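Local coordinates for protein particle-associated glycoside hydrolase (Acinetobacter phage Fri1, PDB 6C72) that probably cleaves the capsular polysaccharide of Acinetobacter baumannii as a trimeric phage tailspike, helping the virus through the capsule during entry, at residues Val30-Thr41 against Gly52-Asn60; Leu130-Ala141 against Thr179-Tyr190. All coordinates share one frame; numbering follows the deposited sequence.

Contact 1 of 2, residues Val30-Thr41 against Gly52-Asn60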
loop_
_atom_site.group_PDB
_atom_site.type_symbol
_atom_site.label_atom_id
_atom_site.label_comp_id
_atom_site.label_asym_id
_atom_site.label_seq_id
_atom_site.Cartn_x
_atom_site.Cartn_y
_atom_site.Cartn_z
ATOM N N VAL A 30 -14.130 16.288 57.349
ATOM C CA VAL A 30 -15.369 15.528 57.458
ATOM C C VAL A 30 -14.999 14.054 57.489
ATOM O O VAL A 30 -14.262 13.577 56.621
ATOM C CB VAL A 30 -16.332 15.830 56.292
ATOM C CG1 VAL A 30 -17.687 15.178 56.537
ATOM C CG2 VAL A 30 -16.473 17.321 56.087
ATOM N N LYS A 31 -15.509 13.342 58.485
ATOM C CA LYS A 31 -15.269 11.918 58.654
ATOM C C LYS A 31 -16.433 11.097 58.120
ATOM O O LYS A 31 -17.597 11.480 58.268
ATOM C CB LYS A 31 -15.059 11.608 60.132
ATOM C CG LYS A 31 -13.772 12.162 60.696
ATOM C CD LYS A 31 -13.620 11.750 62.155
ATOM C CE LYS A 31 -13.509 10.238 62.274
ATOM N NZ LYS A 31 -13.239 9.778 63.670
ATOM N N GLY A 32 -16.113 9.946 57.534
ATOM C CA GLY A 32 -17.149 9.069 57.025
ATOM C C GLY A 32 -17.859 8.329 58.142
ATOM O O GLY A 32 -17.252 7.914 59.125
ATOM N N LEU A 33 -19.176 8.174 57.982
ATOM C CA LEU A 33 -19.964 7.480 58.993
ATOM C C LEU A 33 -19.724 5.975 58.940
ATOM O O LEU A 33 -19.494 5.336 59.972
ATOM C CB LEU A 33 -21.443 7.797 58.793
ATOM C CG LEU A 33 -21.710 9.301 58.775
ATOM C CD1 LEU A 33 -23.181 9.602 58.517
ATOM C CD2 LEU A 33 -21.237 9.926 60.083
ATOM N N PHE A 34 -19.744 5.398 57.745
ATOM C CA PHE A 34 -19.650 3.956 57.580
ATOM C C PHE A 34 -18.658 3.611 56.474
ATOM O O PHE A 34 -18.199 4.475 55.721
ATOM C CB PHE A 34 -21.026 3.356 57.264
ATOM C CG PHE A 34 -21.735 4.038 56.125
ATOM C CD1 PHE A 34 -22.533 5.150 56.349
ATOM C CD2 PHE A 34 -21.598 3.566 54.829
ATOM C CE1 PHE A 34 -23.185 5.772 55.301
ATOM C CE2 PHE A 34 -22.244 4.183 53.780
ATOM C CZ PHE A 34 -23.038 5.286 54.015
ATOM N N HIS A 35 -18.344 2.319 56.382
ATOM C CA HIS A 35 -17.385 1.839 55.394
ATOM C C HIS A 35 -17.893 2.114 53.983
ATOM O O HIS A 35 -19.029 1.776 53.639
ATOM C CB HIS A 35 -17.129 0.339 55.592
ATOM C CG HIS A 35 -16.101 -0.241 54.661
ATOM N ND1 HIS A 35 -14.818 0.255 54.559
ATOM C CD2 HIS A 35 -16.166 -1.289 53.806
ATOM C CE1 HIS A 35 -14.140 -0.457 53.674
ATOM N NE2 HIS A 35 -14.935 -1.401 53.202
ATOM N N ASN A 36 -17.044 2.750 53.178
ATOM C CA ASN A 36 -17.335 3.043 51.776
ATOM C C ASN A 36 -18.561 3.944 51.642
ATOM O O ASN A 36 -19.445 3.715 50.813
ATOM C CB ASN A 36 -17.504 1.751 50.971
ATOM C CG ASN A 36 -16.185 1.031 50.735
ATOM O OD1 ASN A 36 -15.149 1.661 50.522
ATOM N ND2 ASN A 36 -16.218 -0.299 50.779
ATOM N N GLN A 37 -18.612 4.982 52.472
ATOM C CA GLN A 37 -19.600 6.035 52.305
ATOM C C GLN A 37 -19.221 6.939 51.140
ATOM O O GLN A 37 -18.043 7.217 50.902
ATOM C CB GLN A 37 -19.740 6.875 53.573
ATOM C CG GLN A 37 -20.834 7.928 53.468
ATOM C CD GLN A 37 -20.918 8.825 54.679
ATOM O OE1 GLN A 37 -19.990 8.897 55.481
ATOM N NE2 GLN A 37 -22.029 9.535 54.808
ATOM N N LYS A 38 -20.240 7.417 50.430
ATOM C CA LYS A 38 -20.055 8.258 49.256
ATOM C C LYS A 38 -19.829 9.712 49.661
ATOM O O LYS A 38 -20.560 10.255 50.494
ATOM C CB LYS A 38 -21.295 8.168 48.367
ATOM C CG LYS A 38 -21.223 8.878 47.020
ATOM C CD LYS A 38 -22.429 8.477 46.173
ATOM C CE LYS A 38 -22.623 9.392 44.972
ATOM N NZ LYS A 38 -23.852 9.031 44.197
ATOM N N ALA A 39 -18.808 10.336 49.077
ATOM C CA ALA A 39 -18.573 11.769 49.209
ATOM C C ALA A 39 -18.284 12.356 47.838
ATOM O O ALA A 39 -17.627 11.721 47.006
ATOM C CB ALA A 39 -17.419 12.090 50.148
ATOM N N THR A 40 -18.784 13.567 47.603
ATOM C CA THR A 40 -18.624 14.251 46.328
ATOM C C THR A 40 -18.172 15.680 46.582
ATOM O O THR A 40 -18.844 16.427 47.298
ATOM C CB THR A 40 -19.925 14.206 45.519
ATOM O OG1 THR A 40 -20.140 12.868 45.053
ATOM C CG2 THR A 40 -19.860 15.156 44.325
ATOM N N THR A 41 -17.019 16.043 46.029
ATOM C CA THR A 41 -16.504 17.402 46.113
ATOM C C THR A 41 -17.044 18.247 44.969
ATOM O O THR A 41 -17.185 17.770 43.840
ATOM C CB THR A 41 -14.976 17.423 46.068
ATOM O OG1 THR A 41 -14.524 16.734 44.896
ATOM C CG2 THR A 41 -14.386 16.779 47.313
ATOM N N GLY A 52 -13.691 18.551 40.905
ATOM C CA GLY A 52 -14.617 17.756 41.689
ATOM C C GLY A 52 -14.489 16.276 41.378
ATOM O O GLY A 52 -14.108 15.880 40.275
ATOM N N ALA A 53 -14.799 15.448 42.375
ATOM C CA ALA A 53 -14.609 14.011 42.242
ATOM C C ALA A 53 -15.483 13.279 43.257
ATOM O O ALA A 53 -16.199 13.889 44.060
ATOM C CB ALA A 53 -13.134 13.644 42.398
ATOM N N THR A 54 -15.432 11.950 43.187
ATOM C CA THR A 54 -16.178 11.058 44.061
ATOM C C THR A 54 -15.203 10.213 44.866
ATOM O O THR A 54 -14.222 9.694 44.325
ATOM C CB THR A 54 -17.121 10.165 43.255
ATOM O OG1 THR A 54 -18.085 10.989 42.595
ATOM C CG2 THR A 54 -17.848 9.185 44.153
ATOM N N TYR A 55 -15.495 10.056 46.153
ATOM C CA TYR A 55 -14.603 9.380 47.080
ATOM C C TYR A 55 -15.361 8.330 47.877
ATOM O O TYR A 55 -16.581 8.408 48.048
ATOM C CB TYR A 55 -13.944 10.382 48.033
ATOM C CG TYR A 55 -13.150 11.460 47.328
ATOM C CD1 TYR A 55 -13.778 12.585 46.798
ATOM C CD2 TYR A 55 -11.766 11.361 47.204
ATOM C CE1 TYR A 55 -13.054 13.572 46.149
ATOM C CE2 TYR A 55 -11.031 12.349 46.569
ATOM C CZ TYR A 55 -11.685 13.448 46.043
ATOM O OH TYR A 55 -10.962 14.425 45.414
ATOM N N LEU A 56 -14.617 7.334 48.357
ATOM C CA LEU A 56 -15.141 6.300 49.239
ATOM C C LEU A 56 -14.376 6.328 50.559
ATOM O O LEU A 56 -13.142 6.396 50.577
ATOM C CB LEU A 56 -15.036 4.909 48.601
ATOM C CG LEU A 56 -15.905 4.619 47.375
ATOM C CD1 LEU A 56 -15.783 3.153 46.959
ATOM C CD2 LEU A 56 -17.352 4.985 47.645
ATOM N N TRP A 57 -15.111 6.257 51.660
ATOM C CA TRP A 57 -14.513 6.395 52.981
ATOM C C TRP A 57 -13.850 5.091 53.411
ATOM O O TRP A 57 -14.462 4.023 53.339
ATOM C CB TRP A 57 -15.583 6.814 53.989
ATOM C CG TRP A 57 -15.121 6.870 55.408
ATOM C CD1 TRP A 57 -15.519 6.057 56.428
ATOM C CD2 TRP A 57 -14.175 7.788 55.970
ATOM N NE1 TRP A 57 -14.880 6.413 57.590
ATOM C CE2 TRP A 57 -14.045 7.470 57.336
ATOM C CE3 TRP A 57 -13.424 8.846 55.450
ATOM C CZ2 TRP A 57 -13.195 8.176 58.195
ATOM C CZ3 TRP A 57 -12.582 9.543 56.297
ATOM C CH2 TRP A 57 -12.472 9.206 57.658
ATOM N N ASP A 58 -12.592 5.177 53.836
ATOM C CA ASP A 58 -11.879 4.054 54.436
ATOM C C ASP A 58 -11.467 4.497 55.833
ATOM O O ASP A 58 -10.581 5.346 55.984
ATOM C CB ASP A 58 -10.670 3.632 53.593
ATOM C CG ASP A 58 -10.072 2.291 54.039
ATOM O OD1 ASP A 58 -10.633 1.638 54.948
ATOM O OD2 ASP A 58 -9.040 1.877 53.465
ATOM N N ALA A 59 -12.123 3.931 56.850
ATOM C CA ALA A 59 -11.886 4.366 58.224
ATOM C C ALA A 59 -10.492 3.996 58.723
ATOM O O ALA A 59 -9.919 4.718 59.549
ATOM C CB ALA A 59 -12.951 3.769 59.144
ATOM N N ASN A 60 -9.919 2.906 58.225
ATOM C CA ASN A 60 -8.642 2.425 58.727
ATOM C C ASN A 60 -7.442 2.973 57.973
ATOM O O ASN A 60 -6.310 2.719 58.396
ATOM C CB ASN A 60 -8.607 0.900 58.681
ATOM C CG ASN A 60 -9.860 0.277 59.245
ATOM O OD1 ASN A 60 -10.308 0.629 60.343
ATOM N ND2 ASN A 60 -10.446 -0.649 58.492
HETATM O O HOH W 1 -12.113 16.861 44.546
#
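Trp57 lays its indole on the backbone of Gly32: the glycine CA stands 3.3 Å from the centroid of the five-membered ring, almost on the ring normal, a CH-pi contact. Gly32 N lies over the same face. At the ring's edge Phe34 O comes 3.2 Å from Trp57 CD1. With CG anti to its own backbone N (chi1 175°), Trp57 swings its ring across to the chain of Val30-Thr41 that curls over it. That loop is pinned by Leu33 N, which gives a 2.7 Å bond to Gln37 OE1, and by a type II turn from Phe34 to Gln37. Within the turn, Asn36 N bonds Trp57 O, and at its last residue Gln37 O accepts from Trp57 N.

From here the chains run as an antiparallel beta ladder, strand 38-41 beside strand 54-58, two neighbours in the small mixed sheet of the N-terminal domain. Ala39 and Tyr55 form its hydrogen-bonded pair, with N to O distances of 3.1 Å from Ala39 N to Tyr55 O and 2.8 Å from Tyr55 N to Ala39 O. Near Gly52 the pattern changes: Thr41 N still finds Ala53 O, but Ala53 N turns to the hydroxyl Thr41 OG1 at 2.8 Å. Thr41 CG2 meets Tyr55 CE1 at 3.7 Å, and a water that donates to Tyr55 OH also sits by Thr41 OG1.

Further out, Trp81 of strand 80-83 meets the Trp57 ring and touches Ala39 and Tyr55, while Leu27 of helix 24-27 packs on Thr41. Phe34 and Lys38 lie against Gln20 of the second subunit.

Contact 2 of 2, residues Leu130-Ala141 against Thr179-Tyr190; sequences LPKGHIYAKAMA and TFWHSSDGSQVY. With ZN (zinc ion), chain D.
His134 and His182 meet edge to edge, diagonally across adjacent parallel strands, 133-136 and 179-182, successive rungs of the right-handed beta-helix usual in phage tailspikes. From CB outward, His134 first comes 3.9 Å from His182 NE2 with CB itself, and chi1 of -71° sets CG beside the backbone N, which brings the ring over beside Phe180 and His182. ND1 donates a nearly straight bond (174°) to His182 NE2, within both ring planes. Phe180 CB rides over one face of the imidazole, and the phenyl ring follows in an offset stack, its plane tilted 14°. At the tip, NE2 holds a zinc ion whose other ligands here are three waters. The bond to His182 thus fixes the ring's rotation while the opposite nitrogen takes the metal.

His182 carries the Tyr136 ring over one face in an offset stack, centroids 4.2 Å apart, and its ND1 is bonded to Ser209 O. On the other face of the sheet Trp181 points inward, NE1 giving a 2.7 Å bond to Ala137 O and CZ2 packing on Ala139 CB.

After the loop, Ala139 N bonds Val189 O and the pairing resumes. Lys138 stretches along that loop to a salt bridge with Asp185 and a second one with Glu160 of the second subunit; its NZ meets Asp185 OD2 on the syn side at 2.6 Å.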
loop_
_atom_site.group_PDB
_atom_site.type_symbol
_atom_site.label_atom_id
_atom_site.label_comp_id
_atom_site.label_asym_id
_atom_site.label_seq_id
_atom_site.Cartn_x
_atom_site.Cartn_y
_atom_site.Cartn_z
ATOM N N LEU A 130 -6.356 16.681 30.620
ATOM C CA LEU A 130 -5.890 17.994 31.029
ATOM C C LEU A 130 -6.963 19.030 30.741
ATOM O O LEU A 130 -7.722 18.885 29.783
ATOM C CB LEU A 130 -4.609 18.398 30.298
ATOM C CG LEU A 130 -3.431 17.463 30.519
ATOM C CD1 LEU A 130 -2.190 17.955 29.795
ATOM C CD2 LEU A 130 -3.178 17.279 32.017
ATOM N N PRO A 131 -7.092 20.069 31.549
ATOM C CA PRO A 131 -8.048 21.136 31.248
ATOM C C PRO A 131 -7.444 22.103 30.237
ATOM O O PRO A 131 -6.307 21.973 29.816
ATOM C CB PRO A 131 -8.241 21.810 32.609
ATOM C CG PRO A 131 -6.886 21.697 33.227
ATOM C CD PRO A 131 -6.343 20.343 32.788
ATOM N N LYS A 132 -8.214 23.116 29.886
ATOM C CA LYS A 132 -7.653 24.227 29.138
ATOM C C LYS A 132 -6.675 25.004 30.021
ATOM O O LYS A 132 -6.700 24.916 31.249
ATOM C CB LYS A 132 -8.765 25.154 28.643
ATOM C CG LYS A 132 -9.694 24.506 27.627
ATOM C CD LYS A 132 -10.575 25.525 26.962
ATOM C CE LYS A 132 -11.694 25.946 27.880
ATOM N NZ LYS A 132 -12.407 27.080 27.270
ATOM N N GLY A 133 -5.790 25.746 29.374
ATOM C CA GLY A 133 -4.835 26.599 30.051
ATOM C C GLY A 133 -3.406 26.230 29.697
ATOM O O GLY A 133 -3.136 25.244 29.010
ATOM N N HIS A 134 -2.487 27.070 30.177
ATOM C CA HIS A 134 -1.060 26.796 30.071
ATOM C C HIS A 134 -0.629 25.994 31.289
ATOM O O HIS A 134 -0.980 26.340 32.422
ATOM C CB HIS A 134 -0.249 28.085 29.955
ATOM C CG HIS A 134 -0.422 28.785 28.640
ATOM N ND1 HIS A 134 0.503 28.703 27.621
ATOM C CD2 HIS A 134 -1.438 29.546 28.161
ATOM C CE1 HIS A 134 0.081 29.408 26.587
ATOM N NE2 HIS A 134 -1.098 29.922 26.885
ATOM N N ILE A 135 0.086 24.902 31.046
ATOM C CA ILE A 135 0.505 23.975 32.086
ATOM C C ILE A 135 2.006 23.771 31.949
ATOM O O ILE A 135 2.477 23.293 30.908
ATOM C CB ILE A 135 -0.237 22.635 31.978
ATOM C CG1 ILE A 135 -1.747 22.870 32.025
ATOM C CG2 ILE A 135 0.185 21.703 33.095
ATOM C CD1 ILE A 135 -2.565 21.646 31.712
ATOM N N TYR A 136 2.757 24.130 32.986
ATOM C CA TYR A 136 4.191 23.855 33.047
ATOM C C TYR A 136 4.360 22.612 33.907
ATOM O O TYR A 136 4.302 22.685 35.137
ATOM C CB TYR A 136 4.965 25.037 33.616
ATOM C CG TYR A 136 4.932 26.289 32.757
ATOM C CD1 TYR A 136 5.912 26.523 31.795
ATOM C CD2 TYR A 136 3.937 27.248 32.926
ATOM C CE1 TYR A 136 5.901 27.669 31.022
ATOM C CE2 TYR A 136 3.914 28.395 32.149
ATOM C CZ TYR A 136 4.898 28.602 31.200
ATOM O OH TYR A 136 4.888 29.749 30.437
ATOM N N ALA A 137 4.573 21.472 33.256
ATOM C CA ALA A 137 4.647 20.201 33.962
ATOM C C ALA A 137 5.158 19.115 33.033
ATOM O O ALA A 137 4.440 18.698 32.118
ATOM C CB ALA A 137 3.275 19.802 34.506
ATOM N N LYS A 138 6.371 18.626 33.265
ATOM C CA LYS A 138 6.902 17.569 32.422
ATOM C C LYS A 138 6.448 16.231 32.973
ATOM O O LYS A 138 6.263 16.074 34.177
ATOM C CB LYS A 138 8.428 17.636 32.312
ATOM C CG LYS A 138 9.196 17.383 33.551
ATOM C CD LYS A 138 10.687 17.494 33.259
ATOM C CE LYS A 138 11.518 17.045 34.454
ATOM N NZ LYS A 138 12.962 16.883 34.089
ATOM N N ALA A 139 6.196 15.293 32.079
ATOM C CA ALA A 139 5.608 14.019 32.451
ATOM C C ALA A 139 6.392 12.885 31.823
ATOM O O ALA A 139 6.849 12.973 30.676
ATOM C CB ALA A 139 4.139 13.925 32.029
ATOM N N MET A 140 6.561 11.836 32.601
ATOM C CA MET A 140 7.087 10.579 32.114
ATOM C C MET A 140 5.886 9.710 31.763
ATOM O O MET A 140 5.021 9.476 32.616
ATOM C CB MET A 140 7.969 9.941 33.186
ATOM C CG MET A 140 8.749 8.734 32.774
ATOM S SD MET A 140 9.905 8.195 34.075
ATOM C CE MET A 140 10.702 9.753 34.467
ATOM N N ALA A 141 5.784 9.312 30.492
ATOM C CA ALA A 141 4.692 8.447 30.068
ATOM C C ALA A 141 4.790 7.084 30.754
ATOM O O ALA A 141 5.880 6.593 31.079
ATOM C CB ALA A 141 4.702 8.275 28.546
ATOM N N THR A 179 -5.472 23.534 25.445
ATOM C CA THR A 179 -4.452 23.080 26.373
ATOM C C THR A 179 -3.085 23.380 25.769
ATOM O O THR A 179 -2.800 22.964 24.641
ATOM C CB THR A 179 -4.609 21.587 26.654
ATOM O OG1 THR A 179 -5.917 21.336 27.174
ATOM C CG2 THR A 179 -3.562 21.109 27.672
ATOM N N PHE A 180 -2.248 24.108 26.511
ATOM C CA PHE A 180 -0.889 24.429 26.083
ATOM C C PHE A 180 0.088 23.832 27.090
ATOM O O PHE A 180 0.241 24.349 28.207
ATOM C CB PHE A 180 -0.687 25.938 25.951
ATOM C CG PHE A 180 -1.596 26.577 24.948
ATOM C CD1 PHE A 180 -1.251 26.602 23.602
ATOM C CD2 PHE A 180 -2.793 27.172 25.346
ATOM C CE1 PHE A 180 -2.095 27.190 22.675
ATOM C CE2 PHE A 180 -3.639 27.759 24.425
ATOM C CZ PHE A 180 -3.294 27.778 23.097
ATOM N N TRP A 181 0.797 22.791 26.668
ATOM C CA TRP A 181 1.581 21.954 27.572
ATOM C C TRP A 181 3.058 22.319 27.440
ATOM O O TRP A 181 3.663 22.121 26.377
ATOM C CB TRP A 181 1.320 20.488 27.250
ATOM C CG TRP A 181 1.838 19.515 28.245
ATOM C CD1 TRP A 181 2.374 19.787 29.457
ATOM C CD2 TRP A 181 1.885 18.091 28.092
ATOM N NE1 TRP A 181 2.750 18.628 30.077
ATOM C CE2 TRP A 181 2.455 17.568 29.263
ATOM C CE3 TRP A 181 1.506 17.209 27.070
ATOM C CZ2 TRP A 181 2.664 16.196 29.448
ATOM C CZ3 TRP A 181 1.710 15.847 27.254
ATOM C CH2 TRP A 181 2.284 15.355 28.434
ATOM N N HIS A 182 3.625 22.877 28.506
ATOM C CA HIS A 182 5.030 23.244 28.577
ATOM C C HIS A 182 5.750 22.296 29.517
ATOM O O HIS A 182 5.131 21.559 30.286
ATOM C CB HIS A 182 5.246 24.668 29.104
ATOM C CG HIS A 182 4.401 25.726 28.467
ATOM N ND1 HIS A 182 4.943 26.782 27.766
ATOM C CD2 HIS A 182 3.063 25.938 28.491
ATOM C CE1 HIS A 182 3.975 27.585 27.365
ATOM N NE2 HIS A 182 2.825 27.090 27.784
ATOM N N SER A 183 7.074 22.363 29.478
ATOM C CA SER A 183 7.924 21.646 30.412
ATOM C C SER A 183 8.341 22.557 31.559
ATOM O O SER A 183 8.293 23.783 31.461
ATOM C CB SER A 183 9.166 21.098 29.710
ATOM O OG SER A 183 10.000 20.433 30.644
ATOM N N SER A 184 8.777 21.939 32.651
ATOM C CA SER A 184 9.292 22.682 33.791
ATOM C C SER A 184 10.793 22.934 33.721
ATOM O O SER A 184 11.318 23.621 34.605
ATOM C CB SER A 184 8.965 21.953 35.092
ATOM O OG SER A 184 9.526 20.654 35.104
ATOM N N ASP A 185 11.494 22.396 32.724
ATOM C CA ASP A 185 12.926 22.658 32.536
ATOM C C ASP A 185 13.241 22.609 31.037
ATOM O O ASP A 185 12.342 22.726 30.194
ATOM C CB ASP A 185 13.772 21.664 33.359
ATOM C CG ASP A 185 13.583 20.201 32.928
ATOM O OD1 ASP A 185 13.152 19.924 31.783
ATOM O OD2 ASP A 185 13.860 19.304 33.756
ATOM N N GLY A 186 14.522 22.424 30.701
ATOM C CA GLY A 186 15.003 22.420 29.337
ATOM C C GLY A 186 15.095 21.069 28.663
ATOM O O GLY A 186 15.613 20.989 27.544
ATOM N N SER A 187 14.598 20.003 29.290
ATOM C CA SER A 187 14.768 18.660 28.757
ATOM C C SER A 187 13.674 18.328 27.749
ATOM O O SER A 187 13.850 18.561 26.548
ATOM C CB SER A 187 14.817 17.637 29.901
ATOM O OG SER A 187 13.728 17.805 30.794
ATOM N N GLN A 188 12.552 17.776 28.209
ATOM C CA GLN A 188 11.447 17.448 27.318
ATOM C C GLN A 188 10.131 17.658 28.049
ATOM O O GLN A 188 10.096 17.755 29.278
ATOM C CB GLN A 188 11.541 16.010 26.783
ATOM C CG GLN A 188 11.247 14.916 27.794
ATOM C CD GLN A 188 12.387 14.728 28.782
ATOM O OE1 GLN A 188 13.556 14.675 28.392
ATOM N NE2 GLN A 188 12.052 14.593 30.067
ATOM N N VAL A 189 9.042 17.742 27.279
ATOM C CA VAL A 189 7.726 17.838 27.900
ATOM C C VAL A 189 7.213 16.454 28.270
ATOM O O VAL A 189 6.830 16.203 29.422
ATOM C CB VAL A 189 6.724 18.557 26.975
ATOM C CG1 VAL A 189 5.366 18.682 27.664
ATOM C CG2 VAL A 189 7.233 19.925 26.547
ATOM N N TYR A 190 7.241 15.531 27.306
ATOM C CA TYR A 190 6.618 14.214 27.419
ATOM C C TYR A 190 7.644 13.147 27.028
ATOM O O TYR A 190 7.923 12.944 25.843
ATOM C CB TYR A 190 5.384 14.141 26.525
ATOM C CG TYR A 190 4.404 13.039 26.864
ATOM C CD1 TYR A 190 4.334 12.502 28.151
ATOM C CD2 TYR A 190 3.547 12.522 25.878
ATOM C CE1 TYR A 190 3.420 11.503 28.459
ATOM C CE2 TYR A 190 2.633 11.510 26.168
ATOM C CZ TYR A 190 2.572 11.009 27.458
ATOM O OH TYR A 190 1.664 10.016 27.748
HETATM ZN ZN ZN D . -2.243 31.144 25.805
HETATM O O HOH W 2 9.340 14.624 30.554
HETATM O O HOH W 3 -2.199 33.290 25.981
HETATM O O HOH W 4 -1.205 31.032 23.517
HETATM O O HOH W 5 -4.129 30.878 26.396
#

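How the contacts relate
Contact 1 comes first along the chain, in the small N-terminal mixed sheet; contact 2 follows in the early strands of the parallel beta-helix. Their centres lie about 32 Å apart and their nearest atoms about 10 Å, so they do not touch, and they share no sheet. One joins antiparallel strands only 11 residues apart in sequence, the other parallel strands separated by a coil of the helix with its long excursion. Strands 70-72, 80-83 and 89-91 and helix 110-122 come between them in sequence. Both reach the second subunit, so trimer contacts extend from the N-terminal domain into the start of the beta-helix.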